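PDB 5ZNM: colicin-D from Escherichia coli, which kills Escherichia coli and closely related bacteria by blocking protein synthesis, its C-terminal domain being a tRNase, present here together with the central domain. Local coordinates for residues A[191-196]-A[210-215]; A[260-265]-A[277-282]; A[303-308]-A[318-323]; A[334-339]-A[380-385]. One frame throughout, in Å; residues are numbered along the deposited sequence.

All four contacts follow one another along the chain; none nests in or crosses another. In the central domain, contact 1 closes a beta hairpin, with 13 residues between its segments, and contact 2 then closes a second hairpin with 11 between. The two hairpins belong to different sheets that meet where Ile196 of contact 1 packs on Phe262 and Tyr264 of contact 2. In the C-terminal tRNase domain, contact 3 folds a loop back over helix 314-329. Contact 4, with 40 residues between its segments, brings the C-terminal helix 376-384 to the edge of the small antiparallel sheet. Contacts 3 and 4 do not touch, their nearest atoms being about 11 Å apart.

Contact 1. Residues A[191-196]-A[210-215]; sequences TGLDKI and LVNPVP
Asp194 and Val211 pair near the open end of the beta hairpin formed by strands 194-198 and 207-212. They are an antiparallel hydrogen-bonded pair: Asp194 N gives a nearly straight bond (174°) to Val211 O at 3.0 Å, in the carbonyl plane, while Val211 N returns one to Asp194 O at 2.8 Å from well above that carbonyl's plane. On the face shared by these two residues, Asp194 CB lies 3.7 Å from Val211 CB. Val211 sets CG1 anti to its backbone N (chi1 -177°), which leaves CG2 to meet Ile196 CD1 at 3.9 Å. Branched, apolar Val211 and Ile196 suit this buried face. The carboxylate of Asp194 is held chiefly by a salt bridge from OD1 to Arg187, while OD2 also lies against the ring of Pro213, 3.7 Å from CB.

Within the four-stranded mixed sheet of the central domain, the hairpin supplies the two inner strands, 207-212 next to 49-51 and 194-198 next to 186-187. Its open end is shaped by two side-chain turns. Thr191 OG1 accepts from Leu193 N at 3.1 Å, an ST turn that spans Gly192, whose positive phi of 74° favours glycine. On the partner chain Asn212 OD1 accepts from Val214 N, an Asx turn around Pro213. Having no N-H, that proline suits a place where strand pairing stops; its CG sits 3.3 Å from Gly192 O, an oxygen that also receives the hydroxyl of Tyr30. Leu193 extends CD2 to 4.0 Å from Asn212 CA and packs against Ala38 and Met42 of helix 32-42.

Contact 2. Residues A[260-265]-A[277-282]; sequences RDFIYW and VYVMLN
Phe262 and Tyr264 pair with Val279 and Val277 through four antiparallel backbone hydrogen bonds, from Phe262 N to Val279 O at 2.9 Å to Val277 N to Tyr264 O at 2.8 Å, with Ile263 and Tyr278 the non-hydrogen-bonded pair between them. Both aromatic side chains lie alongside the valine opposite. Phe262 holds CG between its backbone N and carbonyl carbon (chi1 64°), which lays the ring over its neighbour: Val279 CB stands over one face, 3.8 Å from the ring centroid, a CH-pi contact, while Leu281 CD1 comes to the edge. Tyr264, turned similarly, brings CE1 to 3.4 Å from Val277 CB.

This hairpin belongs to the five-stranded antiparallel sheet of the central domain, where strand 274-281 runs between 126-131 and 262-267; Ile263 also bonds through its backbone to Pro181 and Leu183. Flat rings beside beta-branched valines fill the face turned to strands 194-198 and 207-212.

The other face carries a polar pair. Tyr278 stretches across to donate OH to Asp261 OD2 at 2.7 Å, on the anti side of the carboxylate, whose plane stands 75° from the ring. The same hydroxyl is hydrogen-bonded to Gly155 N, and Asp261 OD1 makes a salt bridge with Arg154, which probably offsets its buried charge. At the far end a water joins Arg260 NH1 (2.9 Å) to Asn282 O, while Arg260 NH2 binds the carbonyls of Pro205 and Pro199.

Contact 3. Residues A[303-308]-A[318-323]; sequences GDFGIS and TKFRDA
Ile307 meets the helix backbone itself: its terminal methyl CD1 reaches 3.5 Å from Phe320 CA and 3.6 Å from Lys319 C, and no hydrogen bond crosses between the loop 303-308 and the helix segment 318-323. The methyl is delivered with CD1 anti to CA across the CB-CG1 bond (chi2 163°), which extends the side chain toward the helix. Ala323, one turn on, has a small side chain that suits this close approach; its CB lies 4.0 Å from Ile307 CD1 and 3.9 Å from Phe305 CB, so both loop residues rest on the one methyl.

The loop joins helices 292-297 and 314-329 of the tRNase domain and here lies back along the second of them. Gly306 allows its bend, with phi 83°, and Gly306 N bonds to Gly303 O at 3.0 Å to close the turn. Phe305 brings CD1 to the edge of the Phe320 ring, 4.1 Å from CE1, the two side chains lying at a slant, and further packs on Val357 of the sheet. Lys319 contributes its CB methylene, 3.9 Å from Ile307 CD1, while its long chain runs on to a salt bridge with Asp309. Elsewhere on the helix, Arg321 NH1 reaches the carbonyl of Gly203.

Contact 4. Residues A[334-339]-A[380-385]; sequences VEKGTY and IYLETG
Lys336, Gly385 and Tyr381 bury most of the surface here, and the lysine meets the tyrosine twice. Its carbonyl O accepts Tyr381 OH at 2.7 Å, close to the plane of the ring, while its side chain passes over a ring face, CE 4.2 Å from the centroid in an off-centre CH-pi contact. A long aliphatic stem suits that path. A single bend at chi4 (66°) in an otherwise extended chain carries NZ past the ring to Leu382 O, 2.9 Å away. The positive charge thus sits among carbonyls at the C-terminal end of helix 376-384, where it probably meets a favourable helix dipole.

That helix closes the tRNase domain, and the contact fastens its end to the chain leaving edge strand 334-335 of the four-stranded antiparallel sheet. Tyr381 itself is buried, packing on Val347 and Val356 from two of the sheet's strands. Gly385 ends the helix with a phi of 83°, readily adopted by glycine; its N still bonds to Tyr381 O, and its own carbonyl accepts from Thr338 N at 2.9 Å. Gly337 passes 3.1 Å from that oxygen through CA, a CA-H...O contact of a closeness suited to glycine, whose phi here is also positive. Beyond, the hydroxyl of Thr338 bonds to Ser345 O.

Contact 1. Residues A[191-196]-A[210-215]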
loop_
_atom_site.group_PDB
_atom_site.type_symbol
_atom_site.label_atom_id
_atom_site.label_comp_id
_atom_site.label_asym_id
_atom_site.label_seq_id
_atom_site.Cartn_x
_atom_site.Cartn_y
_atom_site.Cartn_z
ATOM N N THR A 191 -15.238 22.690 -9.240
ATOM C CA THR A 191 -13.991 21.933 -9.291
ATOM C C THR A 191 -14.185 20.432 -9.368
ATOM O O THR A 191 -13.241 19.732 -9.740
ATOM C CB THR A 191 -13.127 22.206 -8.051
ATOM O OG1 THR A 191 -13.834 21.776 -6.871
ATOM C CG2 THR A 191 -12.760 23.685 -7.934
ATOM N N GLY A 192 -15.344 19.917 -8.968
ATOM C CA GLY A 192 -15.479 18.482 -8.807
ATOM C C GLY A 192 -14.794 17.916 -7.581
ATOM O O GLY A 192 -14.665 16.694 -7.478
ATOM N N LEU A 193 -14.331 18.766 -6.660
ATOM C CA LEU A 193 -13.781 18.348 -5.375
ATOM C C LEU A 193 -14.845 18.454 -4.291
ATOM O O LEU A 193 -15.865 19.129 -4.449
ATOM C CB LEU A 193 -12.576 19.211 -4.968
ATOM C CG LEU A 193 -11.369 19.248 -5.906
ATOM C CD1 LEU A 193 -10.357 20.296 -5.428
ATOM C CD2 LEU A 193 -10.723 17.862 -6.040
ATOM N N ASP A 194 -14.591 17.791 -3.171
ATOM C CA ASP A 194 -15.459 17.935 -2.015
ATOM C C ASP A 194 -14.750 18.747 -0.947
ATOM O O ASP A 194 -13.524 18.904 -0.959
ATOM C CB ASP A 194 -15.880 16.578 -1.457
ATOM C CG ASP A 194 -16.718 15.794 -2.439
ATOM O OD1 ASP A 194 -17.789 16.299 -2.857
ATOM O OD2 ASP A 194 -16.291 14.682 -2.807
ATOM N N LYS A 195 -15.539 19.274 -0.016
ATOM C CA LYS A 195 -14.971 20.079 1.057
ATOM C C LYS A 195 -15.608 19.678 2.372
ATOM O O LYS A 195 -16.837 19.575 2.465
ATOM C CB LYS A 195 -15.183 21.576 0.793
ATOM C CG LYS A 195 -14.581 22.504 1.851
ATOM C CD LYS A 195 -14.501 23.936 1.312
ATOM C CE LYS A 195 -14.698 24.980 2.397
ATOM N NZ LYS A 195 -14.481 26.364 1.879
ATOM N N ILE A 196 -14.763 19.449 3.372
ATOM C CA ILE A 196 -15.174 19.259 4.758
ATOM C C ILE A 196 -14.675 20.461 5.555
ATOM O O ILE A 196 -13.546 20.921 5.354
ATOM C CB ILE A 196 -14.614 17.932 5.315
ATOM C CG1 ILE A 196 -15.361 16.748 4.684
ATOM C CG2 ILE A 196 -14.709 17.878 6.821
ATOM C CD1 ILE A 196 -14.600 15.434 4.818
ATOM N N LEU A 210 -9.878 19.579 1.866
ATOM C CA LEU A 210 -10.308 19.215 0.523
ATOM C C LEU A 210 -10.396 17.697 0.406
ATOM O O LEU A 210 -9.647 16.966 1.056
ATOM C CB LEU A 210 -9.324 19.763 -0.515
ATOM C CG LEU A 210 -9.173 21.283 -0.535
ATOM C CD1 LEU A 210 -8.088 21.710 -1.508
ATOM C CD2 LEU A 210 -10.492 21.948 -0.889
ATOM N N VAL A 211 -11.305 17.220 -0.438
ATOM C CA VAL A 211 -11.384 15.787 -0.706
ATOM C C VAL A 211 -11.305 15.595 -2.208
ATOM O O VAL A 211 -12.119 16.160 -2.949
ATOM C CB VAL A 211 -12.670 15.157 -0.147
ATOM C CG1 VAL A 211 -12.674 13.666 -0.394
ATOM C CG2 VAL A 211 -12.807 15.421 1.341
ATOM N N ASN A 212 -10.316 14.822 -2.660
ATOM C CA ASN A 212 -10.259 14.407 -4.052
ATOM C C ASN A 212 -11.107 13.135 -4.180
ATOM O O ASN A 212 -10.695 12.099 -3.666
ATOM C CB ASN A 212 -8.815 14.153 -4.483
ATOM C CG ASN A 212 -8.689 13.840 -5.965
ATOM O OD1 ASN A 212 -9.676 13.547 -6.660
ATOM N ND2 ASN A 212 -7.455 13.864 -6.451
ATOM N N PRO A 213 -12.272 13.172 -4.800
ATOM C CA PRO A 213 -13.133 11.989 -4.815
ATOM C C PRO A 213 -12.680 10.900 -5.769
ATOM O O PRO A 213 -13.263 9.815 -5.734
ATOM C CB PRO A 213 -14.503 12.551 -5.233
ATOM C CG PRO A 213 -14.209 13.760 -5.981
ATOM C CD PRO A 213 -12.897 14.311 -5.492
ATOM N N VAL A 214 -11.664 11.129 -6.595
ATOM C CA VAL A 214 -11.169 10.120 -7.526
ATOM C C VAL A 214 -10.144 9.262 -6.794
ATOM O O VAL A 214 -9.126 9.801 -6.333
ATOM C CB VAL A 214 -10.542 10.764 -8.767
ATOM C CG1 VAL A 214 -10.116 9.686 -9.757
ATOM C CG2 VAL A 214 -11.507 11.763 -9.426
ATOM N N PRO A 215 -10.340 7.941 -6.701
ATOM C CA PRO A 215 -9.304 7.091 -6.102
ATOM C C PRO A 215 -7.971 7.326 -6.786
ATOM O O PRO A 215 -7.895 7.498 -8.003
ATOM C CB PRO A 215 -9.826 5.666 -6.333
ATOM C CG PRO A 215 -11.350 5.849 -6.450
ATOM C CD PRO A 215 -11.494 7.154 -7.186
#

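Contact 2. Residues A[260-265]-A[277-282]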
loop_
_atom_site.group_PDB
_atom_site.type_symbol
_atom_site.label_atom_id
_atom_site.label_comp_id
_atom_site.label_asym_id
_atom_site.label_seq_id
_atom_site.Cartn_x
_atom_site.Cartn_y
_atom_site.Cartn_z
ATOM N N ARG A 260 -9.112 17.736 17.057
ATOM C CA ARG A 260 -9.975 18.056 15.930
ATOM C C ARG A 260 -10.026 16.815 15.046
ATOM O O ARG A 260 -9.466 16.798 13.949
ATOM C CB ARG A 260 -9.474 19.259 15.166
ATOM C CG ARG A 260 -9.103 20.421 16.032
ATOM C CD ARG A 260 -8.480 21.470 15.174
ATOM N NE ARG A 260 -9.476 22.367 14.607
ATOM C CZ ARG A 260 -9.165 23.343 13.761
ATOM N NH1 ARG A 260 -7.886 23.510 13.392
ATOM N NH2 ARG A 260 -10.115 24.157 13.303
ATOM N N ASP A 261 -10.631 15.756 15.559
ATOM C CA ASP A 261 -10.764 14.517 14.803
ATOM C C ASP A 261 -12.218 14.316 14.407
ATOM O O ASP A 261 -13.138 14.862 15.025
ATOM C CB ASP A 261 -10.248 13.314 15.613
ATOM C CG ASP A 261 -10.857 13.251 17.000
ATOM O OD1 ASP A 261 -11.184 14.324 17.547
ATOM O OD2 ASP A 261 -11.010 12.136 17.540
ATOM N N PHE A 262 -12.430 13.539 13.346
ATOM C CA PHE A 262 -13.792 13.343 12.869
ATOM C C PHE A 262 -13.847 12.060 12.057
ATOM O O PHE A 262 -12.826 11.423 11.794
ATOM C CB PHE A 262 -14.269 14.541 12.036
ATOM C CG PHE A 262 -13.485 14.764 10.753
ATOM C CD1 PHE A 262 -12.311 15.515 10.758
ATOM C CD2 PHE A 262 -13.949 14.250 9.538
ATOM C CE1 PHE A 262 -11.603 15.742 9.592
ATOM C CE2 PHE A 262 -13.250 14.462 8.363
ATOM C CZ PHE A 262 -12.066 15.214 8.385
ATOM N N ILE A 263 -15.059 11.689 11.663
ATOM C CA ILE A 263 -15.289 10.570 10.760
ATOM C C ILE A 263 -16.044 11.093 9.543
ATOM O O ILE A 263 -16.907 11.973 9.672
ATOM C CB ILE A 263 -16.060 9.441 11.479
ATOM C CG1 ILE A 263 -15.142 8.799 12.529
ATOM C CG2 ILE A 263 -16.568 8.390 10.491
ATOM C CD1 ILE A 263 -15.846 7.899 13.506
ATOM N N TYR A 264 -15.670 10.615 8.357
ATOM C CA TYR A 264 -16.479 10.847 7.163
ATOM C C TYR A 264 -16.562 9.541 6.376
ATOM O O TYR A 264 -15.827 8.580 6.639
ATOM C CB TYR A 264 -15.921 11.992 6.304
ATOM C CG TYR A 264 -14.819 11.600 5.352
ATOM C CD1 TYR A 264 -13.575 11.170 5.822
ATOM C CD2 TYR A 264 -15.018 11.647 3.986
ATOM C CE1 TYR A 264 -12.564 10.806 4.945
ATOM C CE2 TYR A 264 -14.019 11.275 3.103
ATOM C CZ TYR A 264 -12.796 10.862 3.580
ATOM O OH TYR A 264 -11.814 10.492 2.680
ATOM N N TRP A 265 -17.479 9.506 5.408
ATOM C CA TRP A 265 -17.697 8.322 4.578
ATOM C C TRP A 265 -17.174 8.552 3.163
ATOM O O TRP A 265 -17.321 9.650 2.624
ATOM C CB TRP A 265 -19.185 7.983 4.498
ATOM C CG TRP A 265 -19.784 7.587 5.784
ATOM C CD1 TRP A 265 -20.365 8.412 6.707
ATOM C CD2 TRP A 265 -19.875 6.262 6.309
ATOM N NE1 TRP A 265 -20.811 7.679 7.774
ATOM C CE2 TRP A 265 -20.526 6.355 7.556
ATOM C CE3 TRP A 265 -19.471 5.001 5.842
ATOM C CZ2 TRP A 265 -20.783 5.243 8.348
ATOM C CZ3 TRP A 265 -19.730 3.890 6.628
ATOM C CH2 TRP A 265 -20.380 4.021 7.874
ATOM N N VAL A 277 -14.149 6.547 7.511
ATOM C CA VAL A 277 -12.750 6.939 7.634
ATOM C C VAL A 277 -12.617 7.827 8.866
ATOM O O VAL A 277 -13.348 8.814 9.005
ATOM C CB VAL A 277 -12.276 7.692 6.376
ATOM C CG1 VAL A 277 -10.787 8.010 6.443
ATOM C CG2 VAL A 277 -12.604 6.909 5.116
ATOM N N TYR A 278 -11.677 7.491 9.743
ATOM C CA TYR A 278 -11.387 8.288 10.930
ATOM C C TYR A 278 -10.204 9.190 10.610
ATOM O O TYR A 278 -9.196 8.723 10.075
ATOM C CB TYR A 278 -11.100 7.379 12.128
ATOM C CG TYR A 278 -10.670 8.102 13.391
ATOM C CD1 TYR A 278 -11.464 9.093 13.963
ATOM C CD2 TYR A 278 -9.477 7.775 14.026
ATOM C CE1 TYR A 278 -11.078 9.742 15.122
ATOM C CE2 TYR A 278 -9.072 8.434 15.196
ATOM C CZ TYR A 278 -9.880 9.412 15.731
ATOM O OH TYR A 278 -9.494 10.055 16.880
ATOM N N VAL A 279 -10.341 10.483 10.903
ATOM C CA VAL A 279 -9.377 11.488 10.484
ATOM C C VAL A 279 -8.924 12.273 11.713
ATOM O O VAL A 279 -9.747 12.654 12.555
ATOM C CB VAL A 279 -9.985 12.420 9.417
ATOM C CG1 VAL A 279 -8.956 13.438 8.956
ATOM C CG2 VAL A 279 -10.506 11.594 8.223
ATOM N N MET A 280 -7.615 12.488 11.831
ATOM C CA MET A 280 -7.023 13.147 12.996
ATOM C C MET A 280 -6.142 14.284 12.515
ATOM O O MET A 280 -5.389 14.125 11.551
ATOM C CB MET A 280 -6.170 12.172 13.840
ATOM C CG MET A 280 -6.922 11.005 14.440
ATOM S SD MET A 280 -5.902 9.527 14.633
ATOM C CE MET A 280 -6.229 8.612 13.129
ATOM N N LEU A 281 -6.225 15.426 13.191
ATOM C CA LEU A 281 -5.461 16.596 12.806
ATOM C C LEU A 281 -4.473 16.957 13.909
ATOM O O LEU A 281 -4.553 16.460 15.035
ATOM C CB LEU A 281 -6.372 17.791 12.491
ATOM C CG LEU A 281 -6.765 17.959 11.018
ATOM C CD1 LEU A 281 -7.851 16.992 10.655
ATOM C CD2 LEU A 281 -7.198 19.386 10.706
ATOM N N ASN A 282 -3.499 17.785 13.553
ATOM C CA ASN A 282 -2.556 18.258 14.558
ATOM C C ASN A 282 -3.265 19.119 15.594
ATOM O O ASN A 282 -4.226 19.841 15.293
ATOM C CB ASN A 282 -1.425 19.071 13.913
ATOM C CG ASN A 282 -1.934 20.270 13.150
ATOM O OD1 ASN A 282 -2.403 20.132 12.014
ATOM N ND2 ASN A 282 -1.849 21.460 13.762
HETATM O O HOH W 1 -5.467 21.978 14.026
#

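Contact 3. Residues A[303-308]-A[318-323]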
loop_
_atom_site.group_PDB
_atom_site.type_symbol
_atom_site.label_atom_id
_atom_site.label_comp_id
_atom_site.label_asym_id
_atom_site.label_seq_id
_atom_site.Cartn_x
_atom_site.Cartn_y
_atom_site.Cartn_z
ATOM N N GLY A 303 5.882 36.782 30.333
ATOM C CA GLY A 303 5.742 38.133 30.861
ATOM C C GLY A 303 6.443 39.189 30.023
ATOM O O GLY A 303 5.968 40.319 29.928
ATOM N N ASP A 304 7.582 38.842 29.411
ATOM C CA ASP A 304 8.250 39.761 28.495
ATOM C C ASP A 304 7.426 40.038 27.250
ATOM O O ASP A 304 7.702 41.011 26.539
ATOM C CB ASP A 304 9.620 39.212 28.080
ATOM C CG ASP A 304 10.646 39.349 29.175
ATOM O OD1 ASP A 304 10.325 40.029 30.165
ATOM O OD2 ASP A 304 11.766 38.813 29.039
ATOM N N PHE A 305 6.436 39.197 26.944
ATOM C CA PHE A 305 5.536 39.474 25.836
ATOM C C PHE A 305 4.167 39.958 26.319
ATOM O O PHE A 305 3.179 39.861 25.586
ATOM C CB PHE A 305 5.421 38.236 24.929
ATOM C CG PHE A 305 6.720 37.881 24.231
ATOM C CD1 PHE A 305 7.720 37.181 24.900
ATOM C CD2 PHE A 305 6.929 38.236 22.907
ATOM C CE1 PHE A 305 8.919 36.858 24.266
ATOM C CE2 PHE A 305 8.117 37.921 22.259
ATOM C CZ PHE A 305 9.116 37.225 22.938
ATOM N N GLY A 306 4.096 40.490 27.539
ATOM C CA GLY A 306 2.881 41.137 28.000
ATOM C C GLY A 306 1.813 40.224 28.558
ATOM O O GLY A 306 0.653 40.634 28.649
ATOM N N ILE A 307 2.158 38.993 28.917
ATOM C CA ILE A 307 1.191 38.018 29.410
ATOM C C ILE A 307 1.354 37.887 30.915
ATOM O O ILE A 307 2.411 37.463 31.394
ATOM C CB ILE A 307 1.368 36.662 28.711
ATOM C CG1 ILE A 307 0.996 36.810 27.242
ATOM C CG2 ILE A 307 0.525 35.607 29.402
ATOM C CD1 ILE A 307 1.500 35.670 26.380
ATOM N N SER A 308 0.299 38.237 31.667
ATOM C CA SER A 308 0.380 38.232 33.124
ATOM C C SER A 308 0.085 36.877 33.740
ATOM O O SER A 308 0.525 36.633 34.865
ATOM C CB SER A 308 -0.586 39.262 33.733
ATOM O OG SER A 308 -1.920 38.879 33.517
ATOM N N THR A 318 -1.762 29.279 24.385
ATOM C CA THR A 318 -2.230 29.901 23.150
ATOM C C THR A 318 -1.968 31.405 23.157
ATOM O O THR A 318 -1.590 31.975 22.125
ATOM C CB THR A 318 -3.717 29.582 22.930
ATOM O OG1 THR A 318 -3.886 28.154 22.848
ATOM C CG2 THR A 318 -4.238 30.216 21.639
ATOM N N LYS A 319 -2.134 32.066 24.312
ATOM C CA LYS A 319 -1.736 33.476 24.420
ATOM C C LYS A 319 -0.274 33.670 24.030
ATOM O O LYS A 319 0.065 34.585 23.266
ATOM C CB LYS A 319 -1.949 33.991 25.851
ATOM C CG LYS A 319 -3.374 34.322 26.252
ATOM C CD LYS A 319 -3.333 35.141 27.580
ATOM C CE LYS A 319 -4.742 35.385 28.118
ATOM N NZ LYS A 319 -4.676 36.139 29.399
ATOM N N PHE A 320 0.613 32.825 24.579
ATOM C CA PHE A 320 2.052 32.921 24.316
ATOM C C PHE A 320 2.352 32.677 22.840
ATOM O O PHE A 320 3.094 33.438 22.207
ATOM C CB PHE A 320 2.775 31.895 25.197
ATOM C CG PHE A 320 4.293 32.019 25.235
ATOM C CD1 PHE A 320 4.919 33.240 25.113
ATOM C CD2 PHE A 320 5.075 30.886 25.434
ATOM C CE1 PHE A 320 6.315 33.338 25.184
ATOM C CE2 PHE A 320 6.464 30.962 25.494
ATOM C CZ PHE A 320 7.086 32.200 25.373
ATOM N N ARG A 321 1.758 31.625 22.265
ATOM C CA ARG A 321 1.922 31.370 20.834
ATOM C C ARG A 321 1.494 32.584 20.008
ATOM O O ARG A 321 2.217 33.034 19.105
ATOM C CB ARG A 321 1.112 30.126 20.443
ATOM C CG ARG A 321 1.416 29.509 19.072
ATOM C CD ARG A 321 0.777 30.252 17.899
ATOM N NE ARG A 321 -0.674 30.497 18.053
ATOM C CZ ARG A 321 -1.630 29.615 17.755
ATOM N NH1 ARG A 321 -2.913 29.944 17.917
ATOM N NH2 ARG A 321 -1.312 28.406 17.285
ATOM N N ASP A 322 0.313 33.131 20.313
ATOM C CA ASP A 322 -0.190 34.285 19.573
ATOM C C ASP A 322 0.711 35.505 19.775
ATOM O O ASP A 322 0.980 36.249 18.820
ATOM C CB ASP A 322 -1.642 34.588 19.992
ATOM C CG ASP A 322 -2.655 33.529 19.483
ATOM O OD1 ASP A 322 -2.305 32.712 18.600
ATOM O OD2 ASP A 322 -3.801 33.499 19.972
ATOM N N ALA A 323 1.226 35.708 20.993
ATOM C CA ALA A 323 2.119 36.845 21.223
ATOM C C ALA A 323 3.389 36.728 20.392
ATOM O O ALA A 323 3.863 37.718 19.826
ATOM C CB ALA A 323 2.463 36.971 22.708
#

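Contact 4. Residues A[334-339]-A[380-385]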
loop_
_atom_site.group_PDB
_atom_site.type_symbol
_atom_site.label_atom_id
_atom_site.label_comp_id
_atom_site.label_asym_id
_atom_site.label_seq_id
_atom_site.Cartn_x
_atom_site.Cartn_y
_atom_site.Cartn_z
ATOM N N VAL A 334 12.469 43.006 12.833
ATOM C CA VAL A 334 13.463 42.787 11.791
ATOM C C VAL A 334 14.346 41.611 12.179
ATOM O O VAL A 334 14.546 41.327 13.367
ATOM C CB VAL A 334 14.335 44.043 11.568
ATOM C CG1 VAL A 334 13.480 45.206 11.048
ATOM C CG2 VAL A 334 15.069 44.419 12.882
ATOM N N GLU A 335 14.891 40.934 11.165
ATOM C CA GLU A 335 15.924 39.940 11.424
ATOM C C GLU A 335 17.197 40.658 11.855
ATOM O O GLU A 335 17.641 41.602 11.193
ATOM C CB GLU A 335 16.197 39.099 10.179
ATOM C CG GLU A 335 17.266 38.043 10.423
ATOM C CD GLU A 335 17.653 37.290 9.168
ATOM O OE1 GLU A 335 16.961 37.452 8.143
ATOM O OE2 GLU A 335 18.653 36.542 9.209
ATOM N N LYS A 336 17.786 40.216 12.962
ATOM C CA LYS A 336 18.950 40.911 13.512
ATOM C C LYS A 336 19.788 39.870 14.247
ATOM O O LYS A 336 19.490 39.530 15.396
ATOM C CB LYS A 336 18.525 42.055 14.431
ATOM C CG LYS A 336 19.697 42.771 15.172
ATOM C CD LYS A 336 19.145 43.747 16.216
ATOM C CE LYS A 336 20.264 44.360 17.085
ATOM N NZ LYS A 336 21.206 45.242 16.308
ATOM N N GLY A 337 20.801 39.349 13.564
ATOM C CA GLY A 337 21.791 38.525 14.208
ATOM C C GLY A 337 21.388 37.069 14.356
ATOM O O GLY A 337 20.544 36.523 13.627
ATOM N N THR A 338 22.010 36.430 15.345
ATOM C CA THR A 338 21.919 34.983 15.486
ATOM C C THR A 338 22.151 34.612 16.941
ATOM O O THR A 338 22.678 35.406 17.731
ATOM C CB THR A 338 22.938 34.267 14.586
ATOM O OG1 THR A 338 22.713 32.852 14.635
ATOM C CG2 THR A 338 24.362 34.577 15.049
ATOM N N TYR A 339 21.752 33.387 17.289
ATOM C CA TYR A 339 21.914 32.855 18.642
ATOM C C TYR A 339 22.995 31.773 18.588
ATOM O O TYR A 339 22.771 30.692 18.028
ATOM C CB TYR A 339 20.575 32.335 19.170
ATOM C CG TYR A 339 20.590 31.795 20.590
ATOM C CD1 TYR A 339 20.874 32.623 21.665
ATOM C CD2 TYR A 339 20.291 30.461 20.850
ATOM C CE1 TYR A 339 20.877 32.143 22.951
ATOM C CE2 TYR A 339 20.296 29.964 22.146
ATOM C CZ TYR A 339 20.578 30.821 23.195
ATOM O OH TYR A 339 20.589 30.359 24.494
ATOM N N ILE A 380 25.815 43.963 24.037
ATOM C CA ILE A 380 26.549 43.217 23.020
ATOM C C ILE A 380 25.615 42.804 21.886
ATOM O O ILE A 380 25.965 42.922 20.705
ATOM C CB ILE A 380 27.257 42.012 23.660
ATOM C CG1 ILE A 380 28.417 42.509 24.535
ATOM C CG2 ILE A 380 27.759 41.035 22.596
ATOM C CD1 ILE A 380 29.058 41.423 25.343
ATOM N N TYR A 381 24.406 42.338 22.217
ATOM C CA TYR A 381 23.491 41.933 21.153
ATOM C C TYR A 381 23.095 43.123 20.284
ATOM O O TYR A 381 23.143 43.043 19.054
ATOM C CB TYR A 381 22.235 41.262 21.715
ATOM C CG TYR A 381 21.195 41.083 20.623
ATOM C CD1 TYR A 381 21.390 40.162 19.600
ATOM C CD2 TYR A 381 20.029 41.863 20.599
ATOM C CE1 TYR A 381 20.448 40.008 18.576
ATOM C CE2 TYR A 381 19.094 41.714 19.585
ATOM C CZ TYR A 381 19.310 40.794 18.579
ATOM O OH TYR A 381 18.367 40.655 17.567
ATOM N N LEU A 382 22.672 44.227 20.905
ATOM C CA LEU A 382 22.268 45.396 20.126
ATOM C C LEU A 382 23.409 45.881 19.252
ATOM O O LEU A 382 23.200 46.273 18.101
ATOM C CB LEU A 382 21.786 46.522 21.048
ATOM C CG LEU A 382 20.559 46.178 21.900
ATOM C CD1 LEU A 382 20.276 47.231 22.971
ATOM C CD2 LEU A 382 19.318 45.967 21.016
ATOM N N GLU A 383 24.633 45.811 19.765
ATOM C CA GLU A 383 25.767 46.321 19.021
ATOM C C GLU A 383 26.218 45.360 17.921
ATOM O O GLU A 383 26.595 45.805 16.834
ATOM C CB GLU A 383 26.884 46.653 20.019
ATOM C CG GLU A 383 26.498 47.878 20.912
ATOM C CD GLU A 383 27.538 48.280 21.967
ATOM O OE1 GLU A 383 28.501 47.517 22.217
ATOM O OE2 GLU A 383 27.381 49.377 22.555
ATOM N N THR A 384 26.147 44.042 18.150
ATOM C CA THR A 384 26.752 43.093 17.222
ATOM C C THR A 384 25.793 42.090 16.603
ATOM O O THR A 384 26.170 41.443 15.617
ATOM C CB THR A 384 27.887 42.293 17.903
ATOM O OG1 THR A 384 27.331 41.384 18.863
ATOM C CG2 THR A 384 28.888 43.234 18.587
ATOM N N GLY A 385 24.585 41.926 17.137
ATOM C CA GLY A 385 23.717 40.869 16.650
ATOM C C GLY A 385 23.990 39.497 17.245
ATOM O O GLY A 385 23.240 38.555 16.961
#